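Local coordinates for amidase, hydantoinase/carbamoylase family (Burkholderia ambifaria, PDB 5TP4), which probably hydrolyses N-carbamoyl-L-amino acids, or related carbon-nitrogen bonds in linear amidines, as a zinc-dependent amidase of the peptidase M20 family, at residues Gly104-Leu109 with Phe195-Glu200; Val108-Glu113 with Arg403-Leu408; Arg19-Leu24 with Gly100-Val105; Val380-Val385 with Asp399-Gly404. All coordinates share one frame; numbering follows the deposited sequence. Where two conformers were deposited one is given.

Contact 1. Residues Gly104-Leu109 with Phe195-Glu200. With ZN (zinc ion), chain P.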
loop_
_atom_site.group_PDB
_atom_site.type_symbol
_atom_site.label_atom_id
_atom_site.label_comp_id
_atom_site.label_asym_id
_atom_site.label_seq_id
_atom_site.Cartn_x
_atom_site.Cartn_y
_atom_site.Cartn_z
ATOM N N GLY B 104 -17.775 -25.845 -4.116
ATOM C CA GLY B 104 -18.897 -26.254 -3.261
ATOM C C GLY B 104 -19.906 -27.149 -3.928
ATOM O O GLY B 104 -20.233 -28.226 -3.420
ATOM N N VAL B 105 -20.419 -26.725 -5.078
ATOM C CA VAL B 105 -21.481 -27.469 -5.730
ATOM C C VAL B 105 -20.991 -28.831 -6.189
ATOM O O VAL B 105 -21.759 -29.800 -6.171
ATOM C CB VAL B 105 -22.054 -26.646 -6.895
ATOM C CG1 VAL B 105 -20.940 -26.292 -7.882
ATOM C CG2 VAL B 105 -23.216 -27.393 -7.582
ATOM N N TYR B 106 -19.720 -28.933 -6.627
ATOM C CA TYR B 106 -19.213 -30.228 -7.084
ATOM C C TYR B 106 -19.411 -31.308 -6.020
ATOM O O TYR B 106 -19.896 -32.398 -6.325
ATOM C CB TYR B 106 -17.732 -30.123 -7.462
ATOM C CG TYR B 106 -17.078 -31.484 -7.624
ATOM C CD1 TYR B 106 -17.629 -32.450 -8.460
ATOM C CD2 TYR B 106 -15.916 -31.798 -6.932
ATOM C CE1 TYR B 106 -17.032 -33.713 -8.587
ATOM C CE2 TYR B 106 -15.316 -33.019 -7.075
ATOM C CZ TYR B 106 -15.881 -33.978 -7.891
ATOM O OH TYR B 106 -15.250 -35.198 -8.007
ATOM N N GLY B 107 -19.081 -31.016 -4.760
ATOM C CA GLY B 107 -19.176 -32.054 -3.740
ATOM C C GLY B 107 -20.603 -32.440 -3.376
ATOM O O GLY B 107 -20.876 -33.602 -3.044
ATOM N N VAL B 108 -21.529 -31.480 -3.429
ATOM C CA VAL B 108 -22.938 -31.776 -3.200
ATOM C C VAL B 108 -23.482 -32.656 -4.321
ATOM O O VAL B 108 -24.126 -33.682 -4.074
ATOM C CB VAL B 108 -23.733 -30.465 -3.076
ATOM C CG1 VAL B 108 -25.255 -30.726 -2.980
ATOM C CG2 VAL B 108 -23.217 -29.646 -1.875
ATOM N N LEU B 109 -23.215 -32.284 -5.568
ATOM C CA LEU B 109 -23.758 -33.063 -6.669
ATOM C C LEU B 109 -23.007 -34.350 -6.901
ATOM O O LEU B 109 -23.583 -35.294 -7.450
ATOM C CB LEU B 109 -23.790 -32.223 -7.948
ATOM C CG LEU B 109 -24.678 -30.963 -7.830
ATOM C CD1 LEU B 109 -24.695 -30.230 -9.199
ATOM C CD2 LEU B 109 -26.116 -31.275 -7.362
ATOM N N PHE B 195 -17.346 -37.244 4.392
ATOM C CA PHE B 195 -16.499 -37.128 3.208
ATOM C C PHE B 195 -16.903 -35.905 2.391
ATOM O O PHE B 195 -18.092 -35.613 2.230
ATOM C CB PHE B 195 -16.623 -38.378 2.337
ATOM C CG PHE B 195 -16.039 -39.630 2.938
ATOM C CD1 PHE B 195 -16.817 -40.461 3.728
ATOM C CD2 PHE B 195 -14.722 -39.986 2.671
ATOM C CE1 PHE B 195 -16.293 -41.620 4.265
ATOM C CE2 PHE B 195 -14.176 -41.133 3.195
ATOM C CZ PHE B 195 -14.953 -41.964 3.998
ATOM N N GLU B 196 -15.918 -35.194 1.833
ATOM C CA GLU B 196 -16.227 -34.028 1.010
ATOM C C GLU B 196 -15.332 -34.049 -0.211
ATOM O O GLU B 196 -14.107 -34.090 -0.064
ATOM C CB GLU B 196 -16.016 -32.726 1.795
ATOM C CG GLU B 196 -16.206 -31.489 0.960
ATOM C CD GLU B 196 -16.582 -30.249 1.765
ATOM O OE1 GLU B 196 -16.734 -29.165 1.153
ATOM O OE2 GLU B 196 -16.736 -30.356 3.004
ATOM N N ALA B 197 -15.937 -34.024 -1.401
ATOM C CA ALA B 197 -15.167 -33.838 -2.623
ATOM C C ALA B 197 -15.139 -32.360 -2.982
ATOM O O ALA B 197 -16.137 -31.647 -2.828
ATOM C CB ALA B 197 -15.767 -34.679 -3.754
ATOM N N HIS B 198 -13.989 -31.886 -3.481
ATOM C CA HIS B 198 -13.859 -30.465 -3.789
ATOM C C HIS B 198 -12.771 -30.269 -4.834
ATOM O O HIS B 198 -11.818 -31.047 -4.909
ATOM C CB HIS B 198 -13.503 -29.679 -2.509
ATOM C CG HIS B 198 -13.921 -28.242 -2.535
ATOM N ND1 HIS B 198 -13.218 -27.273 -3.228
ATOM C CD2 HIS B 198 -14.971 -27.606 -1.959
ATOM C CE1 HIS B 198 -13.832 -26.109 -3.094
ATOM N NE2 HIS B 198 -14.884 -26.281 -2.315
ATOM N N ILE B 199 -12.913 -29.218 -5.637
ATOM C CA ILE B 199 -11.781 -28.831 -6.475
ATOM C C ILE B 199 -10.647 -28.337 -5.578
ATOM O O ILE B 199 -10.868 -27.813 -4.482
ATOM C CB ILE B 199 -12.172 -27.773 -7.526
ATOM C CG1 ILE B 199 -12.756 -26.494 -6.887
ATOM C CG2 ILE B 199 -13.137 -28.366 -8.555
ATOM C CD1 ILE B 199 -12.774 -25.304 -7.837
ATOM N N GLU B 200 -9.412 -28.534 -6.033
ATOM C CA GLU B 200 -8.239 -28.183 -5.221
ATOM C C GLU B 200 -8.208 -26.714 -4.802
ATOM O O GLU B 200 -7.725 -26.389 -3.708
ATOM C CB GLU B 200 -6.962 -28.491 -5.995
ATOM C CG GLU B 200 -5.720 -28.110 -5.200
ATOM C CD GLU B 200 -4.461 -28.222 -6.009
ATOM O OE1 GLU B 200 -3.452 -27.570 -5.649
ATOM O OE2 GLU B 200 -4.495 -28.962 -7.012
HETATM ZN ZN ZN P . -15.982 -24.344 -1.420
HETATM O O HOH W 1 -15.607 -28.032 -5.294
HETATM O O HOH W 2 -17.336 -29.315 -3.283
HETATM O O HOH W 3 -18.750 -34.022 -1.260
HETATM O O HOH W 4 -15.697 -25.466 0.729
HETATM O O HOH W 5 -14.923 -22.522 -0.586
#
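Tyr106 leans across Ala197, its ring carbon CE2 lying 3.7 Å from Ala197 CB, while the same side of the ring runs on past the backbone N of His198 and Ile199. Its CG is anti to the backbone N (chi1 166°), which swings the ring off the first turn of helix 105-121 and over strand 193-199. At Gly107, one residue on and without a side chain, the backbones close in: its CA comes within 3.2 Å of Ala197 O. His198 starts out away from the helix, yet its ring turns back, so that NE2 lies 3.4 Å from Gly104 N without bonding to it. His198 NE2 instead binds the zinc ion, at 2.4 Å, a metal shared with His92 and two waters. At the other end of the ring, ND1 donates to Ile199 O at 2.7 Å, almost straight (173°) and in both the ring and the carbonyl planes. Three waters bridge the two backbones, one of them joining Gly107 N to Ala197 O. With ND1 holding the proton and a carbonyl fixing the ring's rotation, NE2 is left to present its lone pair to zinc, the usual second-shell arrangement for a metal-binding histidine.

Contact 2. Residues Val108-Glu113 with Arg403-Leu408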
loop_
_atom_site.group_PDB
_atom_site.type_symbol
_atom_site.label_atom_id
_atom_site.label_comp_id
_atom_site.label_asym_id
_atom_site.label_seq_id
_atom_site.Cartn_x
_atom_site.Cartn_y
_atom_site.Cartn_z
ATOM N N VAL B 108 -21.529 -31.480 -3.429
ATOM C CA VAL B 108 -22.938 -31.776 -3.200
ATOM C C VAL B 108 -23.482 -32.656 -4.321
ATOM O O VAL B 108 -24.126 -33.682 -4.074
ATOM C CB VAL B 108 -23.733 -30.465 -3.076
ATOM C CG1 VAL B 108 -25.255 -30.726 -2.980
ATOM C CG2 VAL B 108 -23.217 -29.646 -1.875
ATOM N N LEU B 109 -23.215 -32.284 -5.568
ATOM C CA LEU B 109 -23.758 -33.063 -6.669
ATOM C C LEU B 109 -23.007 -34.350 -6.901
ATOM O O LEU B 109 -23.583 -35.294 -7.450
ATOM C CB LEU B 109 -23.790 -32.223 -7.948
ATOM C CG LEU B 109 -24.678 -30.963 -7.830
ATOM C CD1 LEU B 109 -24.695 -30.230 -9.199
ATOM C CD2 LEU B 109 -26.116 -31.275 -7.362
ATOM N N ALA B 110 -21.766 -34.438 -6.429
ATOM C CA ALA B 110 -21.099 -35.734 -6.378
ATOM C C ALA B 110 -21.844 -36.674 -5.444
ATOM O O ALA B 110 -22.060 -37.839 -5.776
ATOM C CB ALA B 110 -19.647 -35.572 -5.929
ATOM N N GLY B 111 -22.292 -36.174 -4.294
ATOM C CA GLY B 111 -23.098 -37.011 -3.423
ATOM C C GLY B 111 -24.370 -37.485 -4.099
ATOM O O GLY B 111 -24.745 -38.655 -3.985
ATOM N N LEU B 112 -25.057 -36.585 -4.803
ATOM C CA LEU B 112 -26.263 -37.009 -5.511
ATOM C C LEU B 112 -25.933 -38.080 -6.542
ATOM O O LEU B 112 -26.666 -39.062 -6.693
ATOM C CB LEU B 112 -26.935 -35.803 -6.174
ATOM C CG LEU B 112 -28.137 -36.109 -7.083
ATOM C CD1 LEU B 112 -29.319 -36.711 -6.304
ATOM C CD2 LEU B 112 -28.570 -34.799 -7.775
ATOM N N GLU B 113 -24.826 -37.917 -7.268
ATOM C CA GLU B 113 -24.521 -38.924 -8.275
ATOM C C GLU B 113 -24.158 -40.252 -7.615
ATOM O O GLU B 113 -24.486 -41.315 -8.147
ATOM C CB GLU B 113 -23.412 -38.424 -9.215
ATOM C CG GLU B 113 -22.847 -39.483 -10.193
ATOM C CD GLU B 113 -23.917 -40.095 -11.091
ATOM O OE1 GLU B 113 -24.885 -39.378 -11.437
ATOM O OE2 GLU B 113 -23.778 -41.300 -11.452
ATOM N N ARG B 403 -13.729 -38.980 -12.314
ATOM C CA ARG B 403 -12.846 -39.875 -11.563
ATOM C C ARG B 403 -12.801 -39.532 -10.076
ATOM O O ARG B 403 -12.768 -40.433 -9.235
ATOM C CB ARG B 403 -11.452 -39.859 -12.182
ATOM C CG ARG B 403 -11.440 -40.563 -13.573
ATOM C CD ARG B 403 -10.118 -40.519 -14.243
ATOM N NE ARG B 403 -9.801 -39.169 -14.675
ATOM C CZ ARG B 403 -8.738 -38.843 -15.400
ATOM N NH1 ARG B 403 -7.872 -39.786 -15.782
ATOM N NH2 ARG B 403 -8.545 -37.569 -15.734
ATOM N N GLY B 404 -12.842 -38.246 -9.719
ATOM C CA GLY B 404 -12.945 -37.902 -8.311
ATOM C C GLY B 404 -14.191 -38.486 -7.664
ATOM O O GLY B 404 -14.161 -38.913 -6.501
ATOM N N THR B 405 -15.311 -38.506 -8.403
ATOM C CA THR B 405 -16.546 -39.060 -7.858
ATOM C C THR B 405 -16.501 -40.588 -7.787
ATOM O O THR B 405 -17.085 -41.175 -6.866
ATOM C CB THR B 405 -17.736 -38.574 -8.667
ATOM O OG1 THR B 405 -17.622 -37.158 -8.825
ATOM C CG2 THR B 405 -19.071 -38.852 -7.958
ATOM N N ASN B 406 -15.822 -41.247 -8.727
ATOM C CA ASN B 406 -15.571 -42.683 -8.582
ATOM C C ASN B 406 -14.823 -42.984 -7.292
ATOM O O ASN B 406 -15.120 -43.974 -6.607
ATOM C CB ASN B 406 -14.788 -43.221 -9.773
ATOM C CG ASN B 406 -15.643 -43.329 -11.018
ATOM O OD1 ASN B 406 -16.880 -43.391 -10.939
ATOM N ND2 ASN B 406 -14.989 -43.394 -12.180
ATOM N N VAL B 407 -13.840 -42.143 -6.946
ATOM C CA VAL B 407 -13.104 -42.347 -5.699
ATOM C C VAL B 407 -14.011 -42.088 -4.506
ATOM O O VAL B 407 -14.034 -42.869 -3.541
ATOM C CB VAL B 407 -11.852 -41.450 -5.661
ATOM C CG1 VAL B 407 -11.260 -41.421 -4.240
ATOM C CG2 VAL B 407 -10.807 -41.979 -6.662
ATOM N N LEU B 408 -14.780 -40.995 -4.549
ATOM C CA LEU B 408 -15.716 -40.698 -3.466
ATOM C C LEU B 408 -16.682 -41.849 -3.263
ATOM O O LEU B 408 -16.923 -42.294 -2.136
ATOM C CB LEU B 408 -16.488 -39.420 -3.781
ATOM C CG LEU B 408 -17.556 -39.003 -2.739
ATOM C CD1 LEU B 408 -16.823 -38.604 -1.424
ATOM C CD2 LEU B 408 -18.398 -37.857 -3.276
#
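Ala110 of helix 105-121 and Thr405 and Leu408 of helix 398-416 make a small helix-helix packing contact in the interior of the zinc-binding, M20-type part of the fold. The short helical segments cross at -63°, and their axes come within 9.8 Å. Ala110 and Thr405 face each other at the crossing, their CA atoms 5.8 Å apart. Ala110 CB is the centre of the contact: Leu408 CD2 touches it at 3.7 Å, and the CG2 and OG1 branches of Thr405 flank it at slightly greater range. Leu408 carries its CG anti to the backbone N (chi1 178°), which extends the side chain from its helix so that one methyl arrives at Ala110. Thr405 splits its duties between two branches. Its methyl CG2 lies 3.8 Å from Ala110 O and, more loosely, 4.4 Å from Glu113 CG; its hydroxyl serves polar partners instead, bonding to Val401 O one turn back and to Tyr106 OH. Glu113 likewise offers only the carbon part of its chain here, since its carboxylate is engaged by Arg19, Thr117 and the backbone N of Asp16. Between the two segments the contact is therefore van der Waals, while Tyr106 gives a polar link between the same two helices just beside it, and Arg19 and Asp16 tie Glu113 to the N-terminal part of the chain.

Contact 3. Residues Arg19-Leu24 with Gly100-Val105. With EDO (1,2-ethanediol), chain V.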
loop_
_atom_site.group_PDB
_atom_site.type_symbol
_atom_site.label_atom_id
_atom_site.label_comp_id
_atom_site.label_asym_id
_atom_site.label_seq_id
_atom_site.Cartn_x
_atom_site.Cartn_y
_atom_site.Cartn_z
ATOM N N ARG B 19 -23.930 -37.824 -16.609
ATOM C CA ARG B 19 -25.089 -37.412 -15.835
ATOM C C ARG B 19 -24.685 -36.400 -14.776
ATOM O O ARG B 19 -25.363 -35.389 -14.579
ATOM C CB ARG B 19 -25.764 -38.641 -15.199
ATOM C CG ARG B 19 -27.064 -38.313 -14.413
ATOM C CD ARG B 19 -27.766 -39.611 -14.025
ATOM N NE ARG B 19 -26.895 -40.461 -13.195
ATOM C CZ ARG B 19 -27.115 -41.758 -12.971
ATOM N NH1 ARG B 19 -28.187 -42.347 -13.511
ATOM N NH2 ARG B 19 -26.275 -42.463 -12.205
ATOM N N LEU B 20 -23.548 -36.630 -14.123
ATOM C CA LEU B 20 -23.058 -35.679 -13.124
ATOM C C LEU B 20 -22.682 -34.348 -13.782
ATOM O O LEU B 20 -23.003 -33.275 -13.252
ATOM C CB LEU B 20 -21.868 -36.295 -12.371
ATOM C CG LEU B 20 -21.072 -35.387 -11.414
ATOM C CD1 LEU B 20 -21.947 -34.657 -10.401
ATOM C CD2 LEU B 20 -20.030 -36.181 -10.665
ATOM N N TRP B 21 -22.035 -34.398 -14.952
ATOM C CA TRP B 21 -21.652 -33.168 -15.644
ATOM C C TRP B 21 -22.882 -32.352 -16.021
ATOM O O TRP B 21 -22.890 -31.128 -15.864
ATOM C CB TRP B 21 -20.804 -33.509 -16.879
ATOM C CG TRP B 21 -20.271 -32.313 -17.611
ATOM C CD1 TRP B 21 -20.797 -31.723 -18.729
ATOM C CD2 TRP B 21 -19.087 -31.568 -17.279
ATOM N NE1 TRP B 21 -20.016 -30.655 -19.103
ATOM C CE2 TRP B 21 -18.970 -30.534 -18.223
ATOM C CE3 TRP B 21 -18.140 -31.659 -16.245
ATOM C CZ2 TRP B 21 -17.910 -29.621 -18.204
ATOM C CZ3 TRP B 21 -17.096 -30.740 -16.217
ATOM C CH2 TRP B 21 -16.992 -29.735 -17.191
ATOM N N ARG B 22 -23.943 -33.024 -16.477
ATOM C CA ARG B 22 -25.196 -32.338 -16.785
ATOM C C ARG B 22 -25.823 -31.724 -15.540
ATOM O O ARG B 22 -26.380 -30.621 -15.600
ATOM C CB ARG B 22 -26.166 -33.316 -17.455
ATOM N N SER B 23 -25.745 -32.412 -14.394
ATOM C CA SER B 23 -26.323 -31.817 -13.187
ATOM C C SER B 23 -25.561 -30.562 -12.784
ATOM O O SER B 23 -26.151 -29.580 -12.321
ATOM C CB SER B 23 -26.350 -32.832 -12.032
ATOM O OG SER B 23 -25.058 -33.086 -11.503
ATOM N N LEU B 24 -24.248 -30.575 -12.976
ATOM C CA LEU B 24 -23.452 -29.382 -12.722
ATOM C C LEU B 24 -23.820 -28.256 -13.675
ATOM O O LEU B 24 -23.897 -27.093 -13.271
ATOM C CB LEU B 24 -21.973 -29.730 -12.864
ATOM C CG LEU B 24 -21.479 -30.451 -11.604
ATOM C CD1 LEU B 24 -20.209 -31.214 -11.914
ATOM C CD2 LEU B 24 -21.262 -29.414 -10.487
ATOM N N GLY B 100 -17.451 -19.551 -8.703
ATOM C CA GLY B 100 -17.240 -20.462 -9.803
ATOM C C GLY B 100 -18.330 -21.528 -9.883
ATOM O O GLY B 100 -19.157 -21.696 -8.991
ATOM N N ARG B 101 -18.320 -22.237 -11.008
ATOM C CA ARG B 101 -19.321 -23.259 -11.281
ATOM C C ARG B 101 -19.016 -24.593 -10.619
ATOM O O ARG B 101 -19.823 -25.520 -10.743
ATOM C CB ARG B 101 -19.459 -23.431 -12.800
ATOM C CG ARG B 101 -20.010 -22.178 -13.481
ATOM C CD ARG B 101 -20.241 -22.373 -14.985
ATOM N NE ARG B 101 -19.104 -23.044 -15.611
ATOM C CZ ARG B 101 -17.990 -22.432 -15.993
ATOM N NH1 ARG B 101 -17.851 -21.123 -15.819
ATOM N NH2 ARG B 101 -17.011 -23.128 -16.555
ATOM N N PHE B 102 -17.870 -24.724 -9.929
ATOM C CA PHE B 102 -17.531 -25.987 -9.282
ATOM C C PHE B 102 -17.310 -25.883 -7.781
ATOM O O PHE B 102 -17.506 -26.876 -7.090
ATOM C CB PHE B 102 -16.274 -26.593 -9.924
ATOM C CG PHE B 102 -16.454 -26.894 -11.378
ATOM C CD1 PHE B 102 -16.268 -25.906 -12.326
ATOM C CD2 PHE B 102 -16.876 -28.143 -11.779
ATOM C CE1 PHE B 102 -16.468 -26.173 -13.660
ATOM C CE2 PHE B 102 -17.063 -28.420 -13.107
ATOM C CZ PHE B 102 -16.866 -27.436 -14.051
ATOM N N ASP B 103 -16.895 -24.721 -7.270
ATOM C CA ASP B 103 -16.658 -24.548 -5.835
ATOM C C ASP B 103 -17.907 -24.905 -5.048
ATOM O O ASP B 103 -18.963 -24.284 -5.237
ATOM C CB ASP B 103 -16.303 -23.092 -5.527
ATOM C CG ASP B 103 -14.876 -22.746 -5.815
ATOM O OD1 ASP B 103 -13.998 -23.618 -5.680
ATOM O OD2 ASP B 103 -14.629 -21.563 -6.135
ATOM N N GLY B 104 -17.775 -25.845 -4.116
ATOM C CA GLY B 104 -18.897 -26.254 -3.261
ATOM C C GLY B 104 -19.906 -27.149 -3.928
ATOM O O GLY B 104 -20.233 -28.226 -3.420
ATOM N N VAL B 105 -20.419 -26.725 -5.078
ATOM C CA VAL B 105 -21.481 -27.469 -5.730
ATOM C C VAL B 105 -20.991 -28.831 -6.189
ATOM O O VAL B 105 -21.759 -29.800 -6.171
ATOM C CB VAL B 105 -22.054 -26.646 -6.895
ATOM C CG1 VAL B 105 -20.940 -26.292 -7.882
ATOM C CG2 VAL B 105 -23.216 -27.393 -7.582
HETATM C C1 EDO V . -20.256 -26.898 -15.046
HETATM O O1 EDO V . -19.901 -25.935 -16.047
HETATM C C2 EDO V . -20.009 -28.312 -15.572
HETATM O O2 EDO V . -21.061 -28.690 -16.467
HETATM O O HOH W 6 -22.547 -26.069 -10.928
#
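Leu24 packs on Phe102 of the loop and on Val105, which opens helix 105-121, and touches a 1,2-ethanediol, probably from the crystallisation liquor. Its CB rests 3.6 Å from C2 of the diol. Beyond CG the branches part: CD1 lies a loose 4.4 Å from Phe102 CE2, while CD2 goes to Val105 CG2 at 4.0 Å and also passes Arg101 O. A chi1 of -78°, with CG anti to the carbonyl carbon, turns the fork to the loop. One turn earlier on helix 17-28, Trp21 brings the CZ3 corner of its indole to Phe102 CE2 at 3.9 Å. Trp21 CZ3 lies at the edge of the phenyl ring, near its plane, but the two ring planes are inclined at 42°, neither stacked nor perpendicular. The diol lies between these groups. Its O2 sits over one face of the indole and donates to Trp21 O. In the conformer given, one of two for Arg101, O1 takes a hydrogen from Arg101 NE at 3.0 Å, at the edge of the guanidinium and in its plane, and NH1 bonds to Gly36 O. A water adds a polar bridge, donating to Leu24 O at 2.9 Å and to Arg101 O. Phe102 N and Asp103 N both bond to Glu394. Asp103 is a predicted ligand of both zinc ions, so this apolar packing, aided by the water, lines the helix side of the loop that carries it; the diol, set against apolar side chains and held at its two oxygens, is probably incidental.

Contact 4. Residues Val380-Val385 with Asp399-Gly404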
loop_
_atom_site.group_PDB
_atom_site.type_symbol
_atom_site.label_atom_id
_atom_site.label_comp_id
_atom_site.label_asym_id
_atom_site.label_seq_id
_atom_site.Cartn_x
_atom_site.Cartn_y
_atom_site.Cartn_z
ATOM N N VAL B 380 -11.706 -35.606 -0.907
ATOM C CA VAL B 380 -11.194 -35.937 -2.235
ATOM C C VAL B 380 -11.012 -34.630 -2.977
ATOM O O VAL B 380 -12.004 -33.945 -3.255
ATOM C CB VAL B 380 -12.148 -36.845 -3.033
ATOM C CG1 VAL B 380 -11.447 -37.302 -4.345
ATOM C CG2 VAL B 380 -12.606 -38.072 -2.211
ATOM N N PHE B 381 -9.763 -34.292 -3.341
ATOM C CA PHE B 381 -9.534 -33.165 -4.247
ATOM C C PHE B 381 -9.426 -33.642 -5.693
ATOM O O PHE B 381 -8.872 -34.716 -5.967
ATOM C CB PHE B 381 -8.224 -32.431 -3.952
ATOM C CG PHE B 381 -8.300 -31.345 -2.905
ATOM C CD1 PHE B 381 -9.481 -30.952 -2.329
ATOM C CD2 PHE B 381 -7.122 -30.739 -2.509
ATOM C CE1 PHE B 381 -9.501 -29.936 -1.362
ATOM C CE2 PHE B 381 -7.115 -29.730 -1.542
ATOM C CZ PHE B 381 -8.301 -29.328 -0.975
ATOM N N ILE B 382 -9.913 -32.811 -6.613
ATOM C CA ILE B 382 -9.665 -32.963 -8.049
ATOM C C ILE B 382 -8.946 -31.716 -8.554
ATOM O O ILE B 382 -9.038 -30.631 -7.954
ATOM C CB ILE B 382 -10.969 -33.227 -8.844
ATOM C CG1 ILE B 382 -11.980 -32.067 -8.739
ATOM C CG2 ILE B 382 -11.593 -34.554 -8.403
ATOM C CD1 ILE B 382 -13.070 -32.118 -9.804
ATOM N N PRO B 383 -8.216 -31.820 -9.662
ATOM C CA PRO B 383 -7.525 -30.637 -10.189
ATOM C C PRO B 383 -8.502 -29.614 -10.742
ATOM O O PRO B 383 -9.642 -29.920 -11.094
ATOM C CB PRO B 383 -6.626 -31.194 -11.303
ATOM C CG PRO B 383 -7.142 -32.507 -11.605
ATOM C CD PRO B 383 -7.951 -33.021 -10.474
ATOM N N CYS B 384 -8.032 -28.370 -10.811
ATOM C CA CYS B 384 -8.814 -27.302 -11.408
ATOM C C CYS B 384 -7.888 -26.378 -12.171
ATOM O O CYS B 384 -6.701 -26.277 -11.860
ATOM C CB CYS B 384 -9.610 -26.516 -10.362
ATOM S SG CYS B 384 -8.609 -25.796 -9.007
ATOM N N VAL B 385 -8.445 -25.706 -13.175
ATOM C CA VAL B 385 -7.654 -24.829 -14.044
ATOM C C VAL B 385 -7.765 -23.390 -13.572
ATOM O O VAL B 385 -8.814 -22.976 -13.085
ATOM C CB VAL B 385 -8.099 -24.953 -15.515
ATOM N N ASP B 399 -13.530 -35.448 -17.171
ATOM C CA ASP B 399 -12.988 -36.708 -16.672
ATOM C C ASP B 399 -12.432 -36.593 -15.251
ATOM O O ASP B 399 -12.382 -37.593 -14.530
ATOM C CB ASP B 399 -11.916 -37.230 -17.642
ATOM C CG ASP B 399 -12.493 -37.717 -18.951
ATOM O OD1 ASP B 399 -13.736 -37.790 -19.109
ATOM O OD2 ASP B 399 -11.681 -38.026 -19.844
ATOM N N ASP B 400 -11.991 -35.408 -14.812
ATOM C CA ASP B 400 -11.538 -35.282 -13.427
ATOM C C ASP B 400 -12.726 -35.282 -12.478
ATOM O O ASP B 400 -12.689 -35.911 -11.413
ATOM C CB ASP B 400 -10.729 -34.000 -13.260
ATOM C CG ASP B 400 -9.414 -34.045 -14.010
ATOM O OD1 ASP B 400 -8.904 -35.165 -14.231
ATOM O OD2 ASP B 400 -8.896 -32.966 -14.370
ATOM N N VAL B 401 -13.805 -34.597 -12.881
ATOM C CA VAL B 401 -15.053 -34.646 -12.129
ATOM C C VAL B 401 -15.508 -36.088 -11.979
ATOM O O VAL B 401 -15.849 -36.551 -10.880
ATOM C CB VAL B 401 -16.120 -33.787 -12.839
ATOM C CG1 VAL B 401 -17.524 -34.153 -12.359
ATOM C CG2 VAL B 401 -15.818 -32.292 -12.645
ATOM N N THR B 402 -15.510 -36.828 -13.077
ATOM C CA THR B 402 -15.948 -38.218 -13.011
ATOM C C THR B 402 -15.049 -39.040 -12.098
ATOM O O THR B 402 -15.533 -39.758 -11.219
ATOM C CB THR B 402 -15.974 -38.819 -14.408
ATOM O OG1 THR B 402 -16.858 -38.062 -15.235
ATOM C CG2 THR B 402 -16.458 -40.295 -14.352
ATOM N N ARG B 403 -13.729 -38.980 -12.314
ATOM C CA ARG B 403 -12.846 -39.875 -11.563
ATOM C C ARG B 403 -12.801 -39.532 -10.076
ATOM O O ARG B 403 -12.768 -40.433 -9.235
ATOM C CB ARG B 403 -11.452 -39.859 -12.182
ATOM C CG ARG B 403 -11.440 -40.563 -13.573
ATOM C CD ARG B 403 -10.118 -40.519 -14.243
ATOM N NE ARG B 403 -9.801 -39.169 -14.675
ATOM C CZ ARG B 403 -8.738 -38.843 -15.400
ATOM N NH1 ARG B 403 -7.872 -39.786 -15.782
ATOM N NH2 ARG B 403 -8.545 -37.569 -15.734
ATOM N N GLY B 404 -12.842 -38.246 -9.719
ATOM C CA GLY B 404 -12.945 -37.902 -8.311
ATOM C C GLY B 404 -14.191 -38.486 -7.664
ATOM O O GLY B 404 -14.161 -38.913 -6.501
HETATM O O HOH W 7 -9.925 -30.560 -13.767
#
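Ile382 supplies most of the apolar packing between the end of strand 377-382 and the first turns of helix 398-416. Its two branches go separate ways: CG2 settles against the helix backbone, 3.5 Å from Asp400 O and 3.6 Å from Gly404 CA, while CD1 reaches Val401 CG2 at 4.0 Å. Placing CG1 between the backbone N and the carbonyl carbon (chi1 62°) leaves CG2 facing the helix. Gly404, with no side chain, lets the methyl come this close. Val380, two residues back on the same side of the strand, adds its CG1 over Gly404 O. Pro383 completes the packing, its CG in close non-bonded contact with Asp400 OD2 at 3.3 Å, the two side chains crossing at about a right angle. The polar interactions begin with a water that donates both to OD2 and to Pro383 O. The other oxygen of Asp400, OD1, forms a salt bridge with Arg403 NH2 at 2.9 Å, though the hydrogen bond within it is weak. Arg403 NE comes to Asp399 O from above the carbonyl plane, on the face opposite that used by Arg403 N. Strand and helix run nearly antiparallel, 167° between their directions. Along its edges the strand is bonded to Glu196 and His198 of strand 193-199 and to Gly213 of strand 212-229; on the helix, Val401 also packs on Leu20, Trp21 and Leu24 of helix 17-28.

In the fold
The four contacts sit close together, centres about 8 to 11 Å apart, in the zinc-binding half of the fold. Contacts 1 and 2 both use helix 105-121, contacts 2 and 4 both use helix 398-416, and contacts 1 and 4 meet through strands 193-199 and 377-382, neighbours in the mixed sheet. Contact 3 adds helix 17-28, which touches both other helices. Along the chain, contact 3 closes before contacts 2 and 4 open, and its loop leads straight into contact 1. Together, two helices pack on the sheet and helix 17-28 lies against both; strand 193-199 carries the zinc ligand His198, and the loop before helix 105-121 carries Asp103, a predicted ligand.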